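Local coordinates for protein beta-galactosidase (PDB 4MAD) that probably hydrolyses terminal non-reducing beta-D-galactose residues in beta-D-galactosides, as a retaining family 35 glycoside hydrolase, at residues A[545-550]-A[563-568]; A[289-294]-A[558-563]; A[571-576]-A[585-590]. All coordinates share one frame; numbering follows the deposited sequence.

Contact 1. Residues A[545-550]-A[563-568]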
ATOM      1  N   HIS A 545       3.332  -4.067  16.803  1.00 18.96           N
ATOM      2  CA  HIS A 545       3.436  -3.368  15.558  1.00 16.31           C
ATOM      3  C   HIS A 545       3.509  -4.387  14.435  1.00 16.60           C
ATOM      4  O   HIS A 545       4.378  -5.163  14.392  1.00 16.81           O
ATOM      5  CB  HIS A 545       4.663  -2.531  15.530  1.00 16.18           C
ATOM      6  CG  HIS A 545       4.653  -1.404  16.504  1.00 20.07           C
ATOM      7  ND1 HIS A 545       3.901  -0.282  16.325  1.00 20.90           N
ATOM      8  CD2 HIS A 545       5.310  -1.234  17.660  1.00 24.44           C
ATOM      9  CE1 HIS A 545       4.103   0.539  17.330  1.00 28.30           C
ATOM     10  NE2 HIS A 545       4.938  -0.028  18.163  1.00 23.93           N
ATOM     11  N   HIS A 546       2.578  -4.286  13.515  1.00 17.08           N
ATOM     12  CA  HIS A 546       2.467  -5.255  12.433  1.00 15.98           C
ATOM     13  C   HIS A 546       3.439  -4.857  11.321  1.00 15.23           C
ATOM     14  O   HIS A 546       3.241  -3.910  10.674  1.00 15.87           O
ATOM     15  CB  HIS A 546       1.034  -5.275  11.884  1.00 18.07           C
ATOM     16  CG  HIS A 546       0.811  -6.300  10.824  1.00 16.02           C
ATOM     17  ND1 HIS A 546      -0.429  -6.749  10.455  1.00 18.48           N
ATOM     18  CD2 HIS A 546       1.692  -7.002  10.093  1.00 10.63           C
ATOM     19  CE1 HIS A 546      -0.299  -7.664   9.520  1.00 13.33           C
ATOM     20  NE2 HIS A 546       0.983  -7.841   9.294  1.00 17.28           N
ATOM     21  N   LEU A 547       4.492  -5.620  11.177  1.00 15.39           N
ATOM     22  CA  LEU A 547       5.531  -5.356  10.211  1.00 16.24           C
ATOM     23  C   LEU A 547       5.120  -5.494   8.767  1.00 16.27           C
ATOM     24  O   LEU A 547       5.726  -4.935   7.927  1.00 15.54           O
ATOM     25  CB  LEU A 547       6.732  -6.245  10.439  1.00 15.87           C
ATOM     26  CG  LEU A 547       7.493  -6.103  11.746  1.00 17.72           C
ATOM     27  CD1 LEU A 547       8.698  -6.929  11.724  1.00 17.70           C
ATOM     28  CD2 LEU A 547       7.801  -4.692  12.116  1.00 15.65           C
ATOM     29  N   GLY A 548       4.170  -6.358   8.519  1.00 15.38           N
ATOM     30  CA  GLY A 548       3.894  -6.780   7.177  1.00 13.25           C
ATOM     31  C   GLY A 548       3.955  -8.266   6.986  1.00 14.75           C
ATOM     32  O   GLY A 548       3.959  -8.979   7.914  1.00 15.52           O
ATOM     33  N   ARG A 549       3.953  -8.687   5.750  1.00 12.46           N
ATOM     34  CA  ARG A 549       3.986 -10.073   5.387  1.00 14.06           C
ATOM     35  C   ARG A 549       5.361 -10.546   4.917  1.00 14.42           C
ATOM     36  O   ARG A 549       6.152  -9.757   4.453  1.00 16.32           O
ATOM     37  CB  ARG A 549       3.017 -10.341   4.241  1.00 14.88           C
ATOM     38  CG  ARG A 549       1.627  -9.680   4.371  1.00 15.08           C
ATOM     39  CD  ARG A 549       0.731 -10.058   3.220  1.00 15.77           C
ATOM     40  NE  ARG A 549      -0.222  -9.044   2.876  1.00 15.44           N
ATOM     41  CZ  ARG A 549      -1.532  -9.162   2.985  1.00 16.88           C
ATOM     42  NH1 ARG A 549      -2.045 -10.266   3.448  1.00 16.44           N
ATOM     43  NH2 ARG A 549      -2.336  -8.189   2.655  1.00 14.30           N
ATOM     44  N   TYR A 550       5.593 -11.845   5.043  1.00 14.43           N
ATOM     45  CA  TYR A 550       6.747 -12.502   4.506  1.00 14.27           C
ATOM     46  C   TYR A 550       6.326 -13.759   3.722  1.00 14.97           C
ATOM     47  O   TYR A 550       5.314 -14.237   3.943  1.00 15.54           O
ATOM     48  CB  TYR A 550       7.690 -12.906   5.599  1.00 13.13           C
ATOM     49  CG  TYR A 550       7.204 -14.022   6.509  1.00 13.03           C
ATOM     50  CD1 TYR A 550       7.434 -15.336   6.216  1.00 14.00           C
ATOM     51  CD2 TYR A 550       6.597 -13.751   7.697  1.00 16.96           C
ATOM     52  CE1 TYR A 550       7.067 -16.322   7.046  1.00 13.12           C
ATOM     53  CE2 TYR A 550       6.202 -14.754   8.522  1.00 13.50           C
ATOM     54  CZ  TYR A 550       6.436 -16.035   8.206  1.00 14.32           C
ATOM     55  OH  TYR A 550       6.008 -16.987   9.059  1.00 18.02           O
ATOM     56  N   ALA A 563      13.379   1.481  14.400  1.00 19.36           N
ATOM     57  CA  ALA A 563      13.749   1.505  15.791  1.00 21.42           C
ATOM     58  C   ALA A 563      12.591   1.865  16.726  1.00 20.08           C
ATOM     59  O   ALA A 563      12.528   1.357  17.811  1.00 22.84           O
ATOM     60  CB  ALA A 563      14.858   2.427  15.994  1.00 19.13           C
ATOM     61  N   PRO A 564      11.691   2.729  16.310  1.00 20.81           N
ATOM     62  CA  PRO A 564      10.613   3.179  17.199  1.00 22.01           C
ATOM     63  C   PRO A 564       9.677   2.083  17.656  1.00 21.92           C
ATOM     64  O   PRO A 564       9.012   2.245  18.618  1.00 19.12           O
ATOM     65  CB  PRO A 564       9.890   4.175  16.356  1.00 22.18           C
ATOM     66  CG  PRO A 564      10.974   4.799  15.571  1.00 20.36           C
ATOM     67  CD  PRO A 564      11.844   3.658  15.191  1.00 20.39           C
ATOM     68  N   PHE A 565       9.612   1.014  16.887  1.00 18.18           N
ATOM     69  CA  PHE A 565       8.878  -0.162  17.219  1.00 19.75           C
ATOM     70  C   PHE A 565       9.477  -0.908  18.444  1.00 20.43           C
ATOM     71  O   PHE A 565       8.815  -1.635  19.094  1.00 22.15           O
ATOM     72  CB  PHE A 565       8.799  -1.065  16.008  1.00 19.16           C
ATOM     73  CG  PHE A 565       7.832  -0.598  14.927  1.00 20.27           C
ATOM     74  CD1 PHE A 565       7.133   0.565  15.029  1.00 18.83           C
ATOM     75  CD2 PHE A 565       7.643  -1.354  13.805  1.00 16.54           C
ATOM     76  CE1 PHE A 565       6.293   0.948  14.050  1.00 21.50           C
ATOM     77  CE2 PHE A 565       6.803  -0.980  12.862  1.00 18.74           C
ATOM     78  CZ  PHE A 565       6.136   0.179  12.968  1.00 22.38           C
ATOM     79  N   LEU A 566      10.775  -0.769  18.624  1.00 19.44           N
ATOM     80  CA  LEU A 566      11.554  -1.337  19.711  1.00 19.58           C
ATOM     81  C   LEU A 566      11.652  -0.471  20.991  1.00 23.26           C
ATOM     82  O   LEU A 566      11.400   0.694  20.969  1.00 22.32           O
ATOM     83  CB  LEU A 566      12.969  -1.650  19.241  1.00 20.26           C
ATOM     84  CG  LEU A 566      13.176  -2.690  18.137  1.00 21.01           C
ATOM     85  CD1 LEU A 566      14.565  -2.798  17.617  1.00 19.81           C
ATOM     86  CD2 LEU A 566      12.676  -3.981  18.580  1.00 24.38           C
ATOM     87  N   GLN A 567      11.998  -1.131  22.080  1.00 23.28           N
ATOM     88  CA  GLN A 567      12.247  -0.485  23.340  1.00 25.76           C
ATOM     89  C   GLN A 567      13.393  -1.141  24.064  1.00 24.80           C
ATOM     90  O   GLN A 567      13.723  -2.275  23.834  1.00 23.20           O
ATOM     91  CB  GLN A 567      11.018  -0.463  24.214  1.00 27.97           C
ATOM     92  CG  GLN A 567      10.593  -1.786  24.737  1.00 32.75           C
ATOM     93  CD  GLN A 567       9.183  -1.728  25.274  1.00 42.52           C
ATOM     94  OE1 GLN A 567       8.276  -1.356  24.569  1.00 48.78           O
ATOM     95  NE2 GLN A 567       9.008  -2.062  26.505  1.00 36.50           N
ATOM     96  N   GLU A 568      14.014  -0.379  24.942  1.00 25.88           N
ATOM     97  CA  GLU A 568      15.083  -0.934  25.733  1.00 27.57           C
ATOM     98  C   GLU A 568      14.529  -1.994  26.597  1.00 25.68           C
ATOM     99  O   GLU A 568      13.519  -1.828  27.155  1.00 27.21           O
ATOM    100  CB  GLU A 568      15.743   0.132  26.599  1.00 31.72           C
ATOM    101  CG  GLU A 568      16.873   0.803  25.865  1.00 38.71           C
ATOM    102  CD  GLU A 568      17.279   2.151  26.433  1.00 52.20           C
ATOM    103  OE1 GLU A 568      17.087   2.380  27.634  1.00 50.44           O
ATOM    104  OE2 GLU A 568      17.807   2.966  25.655  1.00 52.32           O
TER

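Contact 2. Residues A[289-294]-A[558-563]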
ATOM      1  N   GLY A 289      10.414   5.549  -0.909  1.00 15.94           N
ATOM      2  CA  GLY A 289       9.320   4.620  -0.918  1.00 16.03           C
ATOM      3  C   GLY A 289       8.815   4.010   0.371  1.00 13.85           C
ATOM      4  O   GLY A 289       7.681   3.977   0.659  1.00 15.28           O
ATOM      5  N   GLY A 290       9.763   3.562   1.165  1.00 14.94           N
ATOM      6  CA  GLY A 290       9.447   3.044   2.471  1.00 13.17           C
ATOM      7  C   GLY A 290       8.791   1.697   2.447  1.00 14.20           C
ATOM      8  O   GLY A 290       9.247   0.898   1.720  1.00 14.48           O
ATOM      9  N   THR A 291       7.741   1.494   3.253  1.00 12.95           N
ATOM     10  CA  THR A 291       7.176   0.203   3.530  1.00 14.66           C
ATOM     11  C   THR A 291       5.648   0.147   3.511  1.00 14.33           C
ATOM     12  O   THR A 291       5.046   1.041   3.997  1.00 14.68           O
ATOM     13  CB  THR A 291       7.679  -0.312   4.912  1.00 16.44           C
ATOM     14  OG1 THR A 291       9.068   0.028   5.079  1.00 15.81           O
ATOM     15  CG2 THR A 291       7.416  -1.787   5.029  1.00 13.62           C
ATOM     16  N   ASN A 292       5.096  -0.947   2.973  1.00 12.75           N
ATOM     17  CA  ASN A 292       3.706  -1.332   3.159  1.00 13.81           C
ATOM     18  C   ASN A 292       3.583  -2.132   4.466  1.00 14.81           C
ATOM     19  O   ASN A 292       3.684  -3.290   4.490  1.00 13.49           O
ATOM     20  CB  ASN A 292       3.179  -2.154   1.980  1.00 11.15           C
ATOM     21  CG  ASN A 292       3.417  -1.473   0.650  1.00 17.94           C
ATOM     22  OD1 ASN A 292       3.183  -0.324   0.515  1.00 15.38           O
ATOM     23  ND2 ASN A 292       3.807  -2.235  -0.329  1.00 15.94           N
ATOM     24  N   PHE A 293       3.387  -1.414   5.552  1.00 15.68           N
ATOM     25  CA  PHE A 293       3.285  -2.040   6.836  1.00 15.10           C
ATOM     26  C   PHE A 293       1.923  -2.800   6.893  1.00 15.55           C
ATOM     27  O   PHE A 293       1.080  -2.587   6.099  1.00 15.28           O
ATOM     28  CB  PHE A 293       3.403  -1.021   8.004  1.00 18.90           C
ATOM     29  CG  PHE A 293       4.774  -0.387   8.174  1.00 17.68           C
ATOM     30  CD1 PHE A 293       5.867  -1.112   8.545  1.00 17.28           C
ATOM     31  CD2 PHE A 293       4.938   0.956   8.016  1.00 21.88           C
ATOM     32  CE1 PHE A 293       7.053  -0.519   8.688  1.00 21.30           C
ATOM     33  CE2 PHE A 293       6.132   1.509   8.169  1.00 23.20           C
ATOM     34  CZ  PHE A 293       7.177   0.769   8.496  1.00 19.35           C
ATOM     35  N   GLY A 294       1.797  -3.677   7.877  1.00 14.80           N
ATOM     36  CA  GLY A 294       0.562  -4.365   8.118  1.00 15.03           C
ATOM     37  C   GLY A 294       0.053  -5.088   6.895  1.00 15.87           C
ATOM     38  O   GLY A 294       0.756  -5.769   6.242  1.00 16.62           O
ATOM     39  N   THR A 558      13.490 -10.356   4.136  1.00 16.34           N
ATOM     40  CA  THR A 558      13.620  -9.715   5.442  1.00 15.88           C
ATOM     41  C   THR A 558      12.521  -8.712   5.621  1.00 18.53           C
ATOM     42  O   THR A 558      12.038  -8.216   4.659  1.00 19.72           O
ATOM     43  CB  THR A 558      14.907  -8.937   5.600  1.00 16.92           C
ATOM     44  OG1 THR A 558      15.093  -8.075   4.491  1.00 19.69           O
ATOM     45  CG2 THR A 558      16.071  -9.826   5.718  1.00 16.09           C
ATOM     46  N   LEU A 559      12.156  -8.454   6.858  1.00 17.19           N
ATOM     47  CA  LEU A 559      11.227  -7.421   7.204  1.00 16.48           C
ATOM     48  C   LEU A 559      11.954  -6.338   7.998  1.00 16.71           C
ATOM     49  O   LEU A 559      12.530  -6.636   8.941  1.00 17.17           O
ATOM     50  CB  LEU A 559      10.044  -7.934   8.045  1.00 15.47           C
ATOM     51  CG  LEU A 559       8.916  -8.698   7.373  1.00 19.38           C
ATOM     52  CD1 LEU A 559       7.886  -9.311   8.316  1.00 17.15           C
ATOM     53  CD2 LEU A 559       8.290  -7.929   6.303  1.00 21.33           C
ATOM     54  N   TYR A 560      11.807  -5.104   7.577  1.00 15.73           N
ATOM     55  CA  TYR A 560      12.369  -3.958   8.248  1.00 15.42           C
ATOM     56  C   TYR A 560      11.637  -3.682   9.521  1.00 16.40           C
ATOM     57  O   TYR A 560      10.470  -3.616   9.549  1.00 17.78           O
ATOM     58  CB  TYR A 560      12.368  -2.759   7.313  1.00 14.68           C
ATOM     59  CG  TYR A 560      12.563  -1.366   7.850  1.00 15.31           C
ATOM     60  CD1 TYR A 560      13.658  -1.014   8.567  1.00 19.32           C
ATOM     61  CD2 TYR A 560      11.659  -0.407   7.572  1.00 22.10           C
ATOM     62  CE1 TYR A 560      13.815   0.223   9.002  1.00 18.10           C
ATOM     63  CE2 TYR A 560      11.792   0.832   8.015  1.00 21.62           C
ATOM     64  CZ  TYR A 560      12.892   1.153   8.731  1.00 25.09           C
ATOM     65  OH  TYR A 560      13.011   2.404   9.166  1.00 28.44           O
ATOM     66  N   VAL A 561      12.422  -3.504  10.560  1.00 16.31           N
ATOM     67  CA  VAL A 561      11.967  -3.083  11.837  1.00 17.49           C
ATOM     68  C   VAL A 561      12.500  -1.691  12.189  1.00 16.27           C
ATOM     69  O   VAL A 561      13.601  -1.559  12.562  1.00 17.53           O
ATOM     70  CB  VAL A 561      12.472  -4.041  12.902  1.00 16.32           C
ATOM     71  CG1 VAL A 561      11.913  -3.697  14.225  1.00 17.86           C
ATOM     72  CG2 VAL A 561      12.224  -5.442  12.546  1.00 20.39           C
ATOM     73  N   PRO A 562      11.684  -0.680  12.101  1.00 18.79           N
ATOM     74  CA  PRO A 562      12.091   0.641  12.518  1.00 19.41           C
ATOM     75  C   PRO A 562      12.397   0.696  14.014  1.00 20.99           C
ATOM     76  O   PRO A 562      11.697   0.135  14.780  1.00 19.70           O
ATOM     77  CB  PRO A 562      10.856   1.491  12.221  1.00 21.34           C
ATOM     78  CG  PRO A 562      10.115   0.755  11.280  1.00 21.43           C
ATOM     79  CD  PRO A 562      10.340  -0.656  11.549  1.00 16.43           C
ATOM     80  N   ALA A 563      13.379   1.481  14.400  1.00 19.36           N
ATOM     81  CA  ALA A 563      13.749   1.505  15.791  1.00 21.42           C
ATOM     82  C   ALA A 563      12.591   1.865  16.726  1.00 20.08           C
ATOM     83  O   ALA A 563      12.528   1.357  17.811  1.00 22.84           O
ATOM     84  CB  ALA A 563      14.858   2.427  15.994  1.00 19.13           C
TER

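Contact 3. Residues A[571-576]-A[585-590]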
ATOM      1  N   ASN A 571      11.364  -7.184  24.415  1.00 24.35           N
ATOM      2  CA  ASN A 571      10.511  -6.813  23.322  1.00 20.48           C
ATOM      3  C   ASN A 571       9.757  -8.047  22.913  1.00 22.63           C
ATOM      4  O   ASN A 571      10.316  -9.086  22.878  1.00 22.07           O
ATOM      5  CB  ASN A 571      11.349  -6.323  22.141  1.00 20.10           C
ATOM      6  CG  ASN A 571      11.978  -4.950  22.381  1.00 23.66           C
ATOM      7  OD1 ASN A 571      11.467  -3.949  22.005  1.00 22.86           O
ATOM      8  ND2 ASN A 571      13.121  -4.950  23.008  1.00 23.22           N
ATOM      9  N   GLU A 572       8.488  -7.900  22.594  1.00 18.86           N
ATOM     10  CA  GLU A 572       7.693  -9.030  22.280  1.00 22.04           C
ATOM     11  C   GLU A 572       7.667  -9.285  20.772  1.00 18.38           C
ATOM     12  O   GLU A 572       7.216  -8.495  20.054  1.00 20.39           O
ATOM     13  CB  GLU A 572       6.290  -8.786  22.808  1.00 23.80           C
ATOM     14  CG  GLU A 572       5.301  -9.729  22.353  1.00 31.15           C
ATOM     15  CD  GLU A 572       3.865  -9.297  22.718  1.00 38.32           C
ATOM     16  OE1 GLU A 572       3.173  -8.706  21.878  1.00 31.87           O
ATOM     17  OE2 GLU A 572       3.487  -9.543  23.866  1.00 36.76           O
ATOM     18  N   ILE A 573       8.178 -10.424  20.354  1.00 18.89           N
ATOM     19  CA  ILE A 573       8.138 -10.801  18.975  1.00 20.33           C
ATOM     20  C   ILE A 573       7.125 -11.892  18.773  1.00 19.91           C
ATOM     21  O   ILE A 573       7.237 -12.926  19.319  1.00 19.02           O
ATOM     22  CB  ILE A 573       9.454 -11.379  18.536  1.00 21.08           C
ATOM     23  CG1 ILE A 573      10.605 -10.431  18.866  1.00 18.05           C
ATOM     24  CG2 ILE A 573       9.413 -11.625  17.120  1.00 23.18           C
ATOM     25  CD1 ILE A 573      10.435  -9.079  18.448  1.00 19.83           C
ATOM     26  N   ILE A 574       6.141 -11.608  17.951  1.00 19.65           N
ATOM     27  CA  ILE A 574       5.132 -12.591  17.604  1.00 18.37           C
ATOM     28  C   ILE A 574       5.058 -12.824  16.124  1.00 16.53           C
ATOM     29  O   ILE A 574       4.913 -11.911  15.396  1.00 18.86           O
ATOM     30  CB  ILE A 574       3.743 -12.168  18.074  1.00 18.83           C
ATOM     31  CG1 ILE A 574       3.716 -12.130  19.580  1.00 22.01           C
ATOM     32  CG2 ILE A 574       2.731 -13.157  17.642  1.00 20.04           C
ATOM     33  CD1 ILE A 574       2.573 -11.558  20.113  1.00 26.92           C
ATOM     34  N   LEU A 575       5.195 -14.064  15.729  1.00 17.59           N
ATOM     35  CA  LEU A 575       5.260 -14.403  14.345  1.00 18.28           C
ATOM     36  C   LEU A 575       4.153 -15.351  14.065  1.00 19.79           C
ATOM     37  O   LEU A 575       4.056 -16.281  14.751  1.00 20.29           O
ATOM     38  CB  LEU A 575       6.553 -15.086  14.063  1.00 18.31           C
ATOM     39  CG  LEU A 575       6.841 -15.599  12.693  1.00 20.79           C
ATOM     40  CD1 LEU A 575       8.298 -15.596  12.380  1.00 24.29           C
ATOM     41  CD2 LEU A 575       6.305 -16.941  12.551  1.00 18.92           C
ATOM     42  N   LEU A 576       3.316 -15.095  13.067  1.00 17.74           N
ATOM     43  CA  LEU A 576       2.287 -16.042  12.669  1.00 15.82           C
ATOM     44  C   LEU A 576       2.774 -16.703  11.406  1.00 15.34           C
ATOM     45  O   LEU A 576       2.984 -16.051  10.451  1.00 16.14           O
ATOM     46  CB  LEU A 576       0.958 -15.347  12.390  1.00 19.93           C
ATOM     47  CG  LEU A 576      -0.196 -16.152  11.791  1.00 20.65           C
ATOM     48  CD1 LEU A 576      -0.565 -17.335  12.602  1.00 15.03           C
ATOM     49  CD2 LEU A 576      -1.448 -15.307  11.512  1.00 24.99           C
ATOM     50  N   VAL A 585      14.051 -16.985  14.770  1.00 18.05           N
ATOM     51  CA  VAL A 585      14.450 -16.088  13.748  1.00 20.83           C
ATOM     52  C   VAL A 585      15.717 -15.292  14.191  1.00 21.97           C
ATOM     53  O   VAL A 585      15.986 -15.208  15.318  1.00 22.47           O
ATOM     54  CB  VAL A 585      13.327 -15.098  13.387  1.00 20.00           C
ATOM     55  CG1 VAL A 585      12.133 -15.838  12.803  1.00 20.00           C
ATOM     56  CG2 VAL A 585      12.915 -14.290  14.608  1.00 20.00           C
ATOM     57  N   THR A 586      16.192 -14.642  13.231  1.00 22.67           N
ATOM     58  CA  THR A 586      17.399 -13.889  13.499  1.00 24.34           C
ATOM     59  C   THR A 586      17.284 -12.456  13.028  1.00 22.32           C
ATOM     60  O   THR A 586      16.703 -12.218  12.039  1.00 22.71           O
ATOM     61  CB  THR A 586      18.604 -14.439  12.780  1.00 26.74           C
ATOM     62  OG1 THR A 586      18.521 -15.830  12.746  1.00 35.48           O
ATOM     63  CG2 THR A 586      19.808 -14.099  13.551  1.00 29.84           C
ATOM     64  N   PHE A 587      17.820 -11.519  13.782  1.00 22.24           N
ATOM     65  CA  PHE A 587      17.707 -10.148  13.422  1.00 18.55           C
ATOM     66  C   PHE A 587      19.070  -9.761  12.810  1.00 20.32           C
ATOM     67  O   PHE A 587      20.059 -10.021  13.377  1.00 21.59           O
ATOM     68  CB  PHE A 587      17.384  -9.292  14.636  1.00 20.49           C
ATOM     69  CG  PHE A 587      15.971  -9.418  15.104  1.00 17.44           C
ATOM     70  CD1 PHE A 587      15.080  -8.412  14.962  1.00 20.15           C
ATOM     71  CD2 PHE A 587      15.564 -10.563  15.669  1.00 19.98           C
ATOM     72  CE1 PHE A 587      13.800  -8.565  15.355  1.00 21.33           C
ATOM     73  CE2 PHE A 587      14.282 -10.721  16.072  1.00 25.03           C
ATOM     74  CZ  PHE A 587      13.413  -9.712  15.922  1.00 19.60           C
ATOM     75  N   VAL A 588      19.064  -9.145  11.649  1.00 18.72           N
ATOM     76  CA  VAL A 588      20.271  -8.803  10.929  1.00 17.36           C
ATOM     77  C   VAL A 588      20.338  -7.295  10.609  1.00 19.61           C
ATOM     78  O   VAL A 588      19.385  -6.608  10.811  1.00 16.96           O
ATOM     79  CB  VAL A 588      20.386  -9.631   9.656  1.00 18.54           C
ATOM     80  CG1 VAL A 588      20.355 -11.035   9.987  1.00 23.09           C
ATOM     81  CG2 VAL A 588      19.274  -9.331   8.751  1.00 18.52           C
ATOM     82  N   ASP A 589      21.490  -6.807  10.143  1.00 18.64           N
ATOM     83  CA  ASP A 589      21.702  -5.393   9.946  1.00 18.94           C
ATOM     84  C   ASP A 589      21.629  -4.899   8.515  1.00 20.17           C
ATOM     85  O   ASP A 589      21.825  -3.774   8.242  1.00 18.59           O
ATOM     86  CB  ASP A 589      22.975  -4.923  10.631  1.00 19.68           C
ATOM     87  CG  ASP A 589      24.183  -5.214   9.866  1.00 23.22           C
ATOM     88  OD1 ASP A 589      24.155  -6.020   8.974  1.00 25.49           O
ATOM     89  OD2 ASP A 589      25.198  -4.627  10.170  1.00 23.93           O
ATOM     90  N   THR A 590      21.287  -5.801   7.624  1.00 21.06           N
ATOM     91  CA  THR A 590      21.038  -5.411   6.272  1.00 23.01           C
ATOM     92  C   THR A 590      19.954  -6.237   5.660  1.00 20.39           C
ATOM     93  O   THR A 590      19.851  -7.358   5.972  1.00 21.47           O
ATOM     94  CB  THR A 590      22.286  -5.534   5.461  1.00 28.54           C
ATOM     95  OG1 THR A 590      22.128  -4.807   4.242  1.00 33.31           O
ATOM     96  CG2 THR A 590      22.529  -6.915   5.172  1.00 28.03           C
TER

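Contact 1. Residues A[545-550]-A[563-568]
At an outermost strand of the beta sandwich of the galactose-binding-type domain, His-545 and Phe-565 lie ring on ring in an offset stack, a clear example of how an edge strand can be joined to a nearby turn without a hydrogen bond. The ring planes differ by 4°, and the centroids are 4.0 Å apart. The offset places CD1 of Phe-565 over the middle of the imidazole. On the same phenyl face, His-545 CB sits 3.6 Å from the centroid of Phe-565, almost on the ring normal, adding a CH-pi contact. Phe-565 has CA nearly in the plane of its own ring (chi2 2°), and this turn of the ring about CB-CG lays it flat against the histidine.

His-545 opens strand 545-551, one of the two outermost strands of its sheet, whereas Phe-565 ends the 3-10 turn 563-565 that leads from strand 558-561 toward strand 569-577. A backbone hydrogen bond from Leu-566 N to Ala-563 O closes that turn. Leu-547, two residues along the strand, reaches the phenyl from its rim, with its CD2 3.7 Å from Phe-565 CD2. Leu-547 is buried among Val-540, Val-542, Leu-559 and Val-561, and Phe-565 also touches Val-44.

Contact 2. Residues A[289-294]-A[558-563]
Thr-291 and Tyr-560 make the closer of two small side-chain contacts between a loop of the TIM-barrel part and the galactose-binding-type domain. OG1 of Thr-291 approaches the rim of the tyrosine near the ring plane, 3.6 Å from CD2 of Tyr-560. The neighbour is a ring carbon, so this is packing; the hydroxyl has its hydrogen bond with OE2 of Glu-321. The phenol reaches the loop because CG of Tyr-560 is anti to its backbone N (chi1 164°).

Phe-293 meets Pro-562 more loosely, through a single close pair: CZ of the phenylalanine and CG of the proline are 4.0 Å apart. The approach is slanted, and the two side chains run past each other in opposite senses. Each ring also has a neighbour from its own segment: CB of Thr-291 lies above the rim of the Phe-293 ring, and Pro-562 N above that of Tyr-560, 3.9 Å from its plane. The looser side is not a solvent side, as all four touching residues are buried, although only 122 Å² is buried between the segments.

Loop 289-294 follows strand 281-284, the eighth of the barrel, and is held there by backbone hydrogen bonds to Arg-42, Thr-311 and Tyr-313. Opposite it runs strand 558-561, an outermost strand of its sheet, with Leu-559 and Val-561 packed on Leu-547 of strand 545-551.

Contact 3. Residues A[571-576]-A[585-590]
Strands 571-576 and 585-588 face each other without any hydrogen bond between them, their nearest CA atoms, those of Leu-575 and Val-585, being 9.4 Å apart. Such a spacing leaves the joining to side chains, and two apolar pairs do the work. CD1 of Ile-573 comes within 4.0 Å of CZ of Phe-587, and CG1 of Ile-573 lies hardly farther from the same ring atom. The isoleucine meets the far end of the phenyl ring at a slant, the two side chains having been sent out from opposite strands. The bend in the isoleucine chain (chi1 -53°, chi2 -50°) carries CG1 and CD1 together to that ring atom.

This is the interior of a beta sandwich, the fold common to galactose-binding-type domains. Strands 514-522 and 357-366 stand between 569-577 and 584-588 in the order of the sheet, yet the sheet curls enough for the two to confront each other across the hydrophobic core. Residues two apart, Ile-573 with Leu-575 and Val-585 with Phe-587, point their CB atoms into it.

In the second pair, one methyl from each residue makes the approach: CD1 of Leu-575 is 3.9 Å from CG1 of Val-585. The leucine is extended, with CG anti to the backbone N (chi1 177°), and this carries its methyl across the gap. Trp-535 and Phe-361 each touch both members of this pair. Phe-587 is lined by Val-359, Leu-520, Thr-528 and Ile-530, side chains of three further strands.

Contacts 1 and 2 have centres about 8 Å apart and share Ala-563, where strand 558-561 passes into the 3-10 turn. They also touch directly: His-546 O is 3.2 Å from Gly-294 N, a probable hydrogen bond between sandwich and barrel loop, and Leu-547 CD2 packs 3.9 Å from Tyr-560 O. Contact 3, whose touching residues are all buried, has its centre about 9 Å from that of contact 1 and about 12 Å from that of contact 2. Tyr-550 packs against it, OH 3.5 Å from Leu-575 CD2, while the same hydroxyl is hydrogen-bonded to Glu-577. Interdomain packing thus adjoins the sandwich core, and all three contacts lie away from the predicted catalytic pair, Glu-171 and Glu-247.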